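Local coordinates for protein Ras-3 from Cryphonectria parasitica (Cryphonectria parasitica, PDB 4KU4) that belongs to the Ras family of P-loop proteins and holds guanosine-5'-diphosphate in a pocket, with magnesium ions also present, at residues Gly11-Leu20 against Ser62-Ala70. Residues are numbered along the deposited sequence; the frame is centred on the assembly and turned at random.
Sequences GKITDKIAML and SHLEILDTA
M19 and I66 meet on the buried face of two parallel strands: M19 CG lies 3.6 Å from I66 CG2, and the bent thioether brings SD to the same methyl. Unbranched and flexible, methionine can fold into such a tight place. Beside them apolar I17 and L64 touch through their CD1 methyls, suiting a face covered by helices 27-35 and 182-196. E65 N to D15 O, I17 N to E65 O, L67 N to I17 O and M19 N to L67 O form the ladder. Strands 15-20 and 60-67 are neighbours in the central sheet of the Ras fold; the chain after 60-67 reaches D68, which hydrogen-bonds T28 near a magnesium ion. Beyond the last bridge a side-chain hydroxyl replaces a backbone donor: T69 OG1 donates to M19 O (2.7 Å) from above the carbonyl plane. The opposite face is looser, exposed K16 keeping NZ 5.8 Å from E65 OE2. The strand start is partly exposed yet closely bonded. H63, its ring swung anti to the backbone N (chi1 -166°), suits it by offering G11 O an in-plane ND1-H (2.8 Å) and I13 CD1 a flat face. T14 OG1 accepts H63 N (2.9 Å) and donates to D15 OD2, a double role that suits a hydroxyl.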
loop_
_atom_site.group_PDB
_atom_site.type_symbol
_atom_site.label_atom_id
_atom_site.label_comp_id
_atom_site.label_asym_id
_atom_site.label_seq_id
_atom_site.Cartn_x
_atom_site.Cartn_y
_atom_site.Cartn_z
ATOM N N GLY A 11 -18.611 6.114 -12.221
ATOM C CA GLY A 11 -17.637 5.257 -12.870
ATOM C C GLY A 11 -16.234 5.824 -12.909
ATOM O O GLY A 11 -15.275 5.098 -13.157
ATOM N N LYS A 12 -16.102 7.124 -12.689
ATOM C CA LYS A 12 -14.785 7.770 -12.691
ATOM C C LYS A 12 -13.914 7.314 -11.522
ATOM O O LYS A 12 -14.407 6.753 -10.543
ATOM C CB LYS A 12 -14.929 9.306 -12.671
ATOM C CG LYS A 12 -15.631 9.875 -13.910
ATOM C CD LYS A 12 -14.977 9.372 -15.182
ATOM C CE LYS A 12 -15.572 10.015 -16.441
ATOM N NZ LYS A 12 -17.009 9.681 -16.635
ATOM N N ILE A 13 -12.614 7.532 -11.653
ATOM C CA ILE A 13 -11.671 7.234 -10.588
ATOM C C ILE A 13 -12.058 8.003 -9.342
ATOM O O ILE A 13 -12.296 9.205 -9.400
ATOM C CB ILE A 13 -10.246 7.605 -11.025
ATOM C CG1 ILE A 13 -9.833 6.723 -12.196
ATOM C CG2 ILE A 13 -9.265 7.447 -9.877
ATOM C CD1 ILE A 13 -9.982 5.253 -11.912
ATOM N N THR A 14 -12.148 7.305 -8.213
ATOM C CA THR A 14 -12.521 7.952 -6.973
ATOM C C THR A 14 -11.339 8.126 -6.013
ATOM O O THR A 14 -11.348 9.023 -5.173
ATOM C CB THR A 14 -13.620 7.161 -6.261
ATOM O OG1 THR A 14 -13.130 5.853 -5.962
ATOM C CG2 THR A 14 -14.832 7.033 -7.165
ATOM N N ASP A 15 -10.331 7.272 -6.144
ATOM C CA ASP A 15 -9.194 7.287 -5.214
ATOM C C ASP A 15 -7.869 6.948 -5.884
ATOM O O ASP A 15 -7.767 5.959 -6.610
ATOM C CB ASP A 15 -9.444 6.309 -4.073
ATOM C CG ASP A 15 -10.639 6.690 -3.240
ATOM O OD1 ASP A 15 -10.490 7.583 -2.370
ATOM O OD2 ASP A 15 -11.717 6.088 -3.442
ATOM N N LYS A 16 -6.848 7.752 -5.606
ATOM C CA LYS A 16 -5.526 7.535 -6.183
ATOM C C LYS A 16 -4.587 7.019 -5.114
ATOM O O LYS A 16 -4.268 7.728 -4.166
ATOM C CB LYS A 16 -4.983 8.840 -6.782
ATOM C CG LYS A 16 -5.677 9.288 -8.057
ATOM C CD LYS A 16 -5.541 10.787 -8.238
ATOM C CE LYS A 16 -6.038 11.254 -9.598
ATOM N NZ LYS A 16 -6.283 12.738 -9.626
ATOM N N ILE A 17 -4.148 5.778 -5.265
ATOM C CA ILE A 17 -3.261 5.154 -4.307
ATOM C C ILE A 17 -1.893 4.897 -4.932
ATOM O O ILE A 17 -1.807 4.416 -6.066
ATOM C CB ILE A 17 -3.821 3.795 -3.872
ATOM C CG1 ILE A 17 -5.279 3.936 -3.431
ATOM C CG2 ILE A 17 -2.966 3.226 -2.786
ATOM C CD1 ILE A 17 -5.938 2.623 -3.091
ATOM N N ALA A 18 -0.824 5.203 -4.195
ATOM C CA ALA A 18 0.512 4.824 -4.650
ATOM C C ALA A 18 1.094 3.639 -3.850
ATOM O O ALA A 18 0.973 3.588 -2.634
ATOM C CB ALA A 18 1.468 6.039 -4.641
ATOM N N MET A 19 1.691 2.682 -4.558
ATOM C CA MET A 19 2.506 1.636 -3.931
ATOM C C MET A 19 3.916 2.140 -3.680
ATOM O O MET A 19 4.528 2.718 -4.563
ATOM C CB MET A 19 2.597 0.421 -4.841
ATOM C CG MET A 19 1.262 -0.038 -5.349
ATOM S SD MET A 19 0.213 -0.633 -4.016
ATOM C CE MET A 19 1.091 -2.113 -3.534
ATOM N N LEU A 20 4.408 1.931 -2.471
ATOM C CA LEU A 20 5.825 2.193 -2.160
ATOM C C LEU A 20 6.430 0.982 -1.460
ATOM O O LEU A 20 5.704 0.152 -0.905
ATOM C CB LEU A 20 5.966 3.431 -1.274
ATOM C CG LEU A 20 5.435 4.754 -1.823
ATOM C CD1 LEU A 20 5.351 5.833 -0.725
ATOM C CD2 LEU A 20 6.277 5.216 -3.001
ATOM N N SER A 62 -16.677 2.392 -5.600
ATOM C CA SER A 62 -15.388 3.083 -5.656
ATOM C C SER A 62 -14.597 2.590 -6.860
ATOM O O SER A 62 -14.800 1.472 -7.334
ATOM C CB SER A 62 -14.585 2.829 -4.381
ATOM O OG SER A 62 -15.401 2.987 -3.227
ATOM N N HIS A 63 -13.693 3.428 -7.352
ATOM C CA HIS A 63 -12.837 3.064 -8.478
ATOM C C HIS A 63 -11.421 3.493 -8.119
ATOM O O HIS A 63 -11.089 4.667 -8.162
ATOM C CB HIS A 63 -13.324 3.743 -9.764
ATOM C CG HIS A 63 -12.723 3.176 -11.023
ATOM N ND1 HIS A 63 -13.167 3.524 -12.277
ATOM C CD2 HIS A 63 -11.717 2.288 -11.209
ATOM C CE1 HIS A 63 -12.464 2.868 -13.189
ATOM N NE2 HIS A 63 -11.582 2.113 -12.567
ATOM N N LEU A 64 -10.607 2.524 -7.734
ATOM C CA LEU A 64 -9.260 2.789 -7.263
ATOM C C LEU A 64 -8.310 2.789 -8.455
ATOM O O LEU A 64 -8.387 1.921 -9.319
ATOM C CB LEU A 64 -8.838 1.721 -6.261
ATOM C CG LEU A 64 -9.859 1.337 -5.181
ATOM C CD1 LEU A 64 -9.307 0.274 -4.214
ATOM C CD2 LEU A 64 -10.298 2.582 -4.419
ATOM N N GLU A 65 -7.432 3.784 -8.509
ATOM C CA GLU A 65 -6.357 3.802 -9.490
ATOM C C GLU A 65 -5.070 3.637 -8.694
ATOM O O GLU A 65 -4.747 4.460 -7.839
ATOM C CB GLU A 65 -6.359 5.117 -10.278
ATOM C CG GLU A 65 -5.336 5.183 -11.411
ATOM C CD GLU A 65 -5.694 6.256 -12.416
ATOM O OE1 GLU A 65 -5.993 5.906 -13.579
ATOM O OE2 GLU A 65 -5.701 7.447 -12.037
ATOM N N ILE A 66 -4.344 2.558 -8.964
ATOM C CA ILE A 66 -3.173 2.236 -8.154
ATOM C C ILE A 66 -1.906 2.386 -8.979
ATOM O O ILE A 66 -1.718 1.702 -9.982
ATOM C CB ILE A 66 -3.272 0.799 -7.588
ATOM C CG1 ILE A 66 -4.510 0.671 -6.703
ATOM C CG2 ILE A 66 -2.043 0.448 -6.771
ATOM C CD1 ILE A 66 -5.360 -0.497 -7.053
ATOM N N LEU A 67 -1.050 3.304 -8.542
ATOM C CA LEU A 67 0.262 3.491 -9.137
ATOM C C LEU A 67 1.281 2.481 -8.605
ATOM O O LEU A 67 1.696 2.542 -7.453
ATOM C CB LEU A 67 0.748 4.923 -8.893
ATOM C CG LEU A 67 2.040 5.280 -9.625
ATOM C CD1 LEU A 67 1.819 5.355 -11.121
ATOM C CD2 LEU A 67 2.608 6.587 -9.095
ATOM N N ASP A 68 1.669 1.533 -9.449
ATOM C CA ASP A 68 2.736 0.607 -9.111
ATOM C C ASP A 68 4.012 1.381 -9.399
ATOM O O ASP A 68 4.027 2.240 -10.289
ATOM C CB ASP A 68 2.633 -0.655 -9.987
ATOM C CG ASP A 68 3.558 -1.776 -9.530
ATOM O OD1 ASP A 68 4.143 -1.673 -8.438
ATOM O OD2 ASP A 68 3.693 -2.777 -10.265
ATOM N N THR A 69 5.057 1.125 -8.620
ATOM C CA THR A 69 6.288 1.907 -8.717
ATOM C C THR A 69 7.517 1.025 -8.646
ATOM O O THR A 69 7.476 -0.102 -8.167
ATOM C CB THR A 69 6.412 2.944 -7.584
ATOM O OG1 THR A 69 6.496 2.267 -6.319
ATOM C CG2 THR A 69 5.217 3.914 -7.574
ATOM N N ALA A 70 8.632 1.578 -9.106
ATOM C CA ALA A 70 9.907 0.890 -9.069
ATOM C C ALA A 70 10.943 1.800 -9.707
ATOM O O ALA A 70 10.622 2.535 -10.639
ATOM C CB ALA A 70 9.825 -0.414 -9.815
#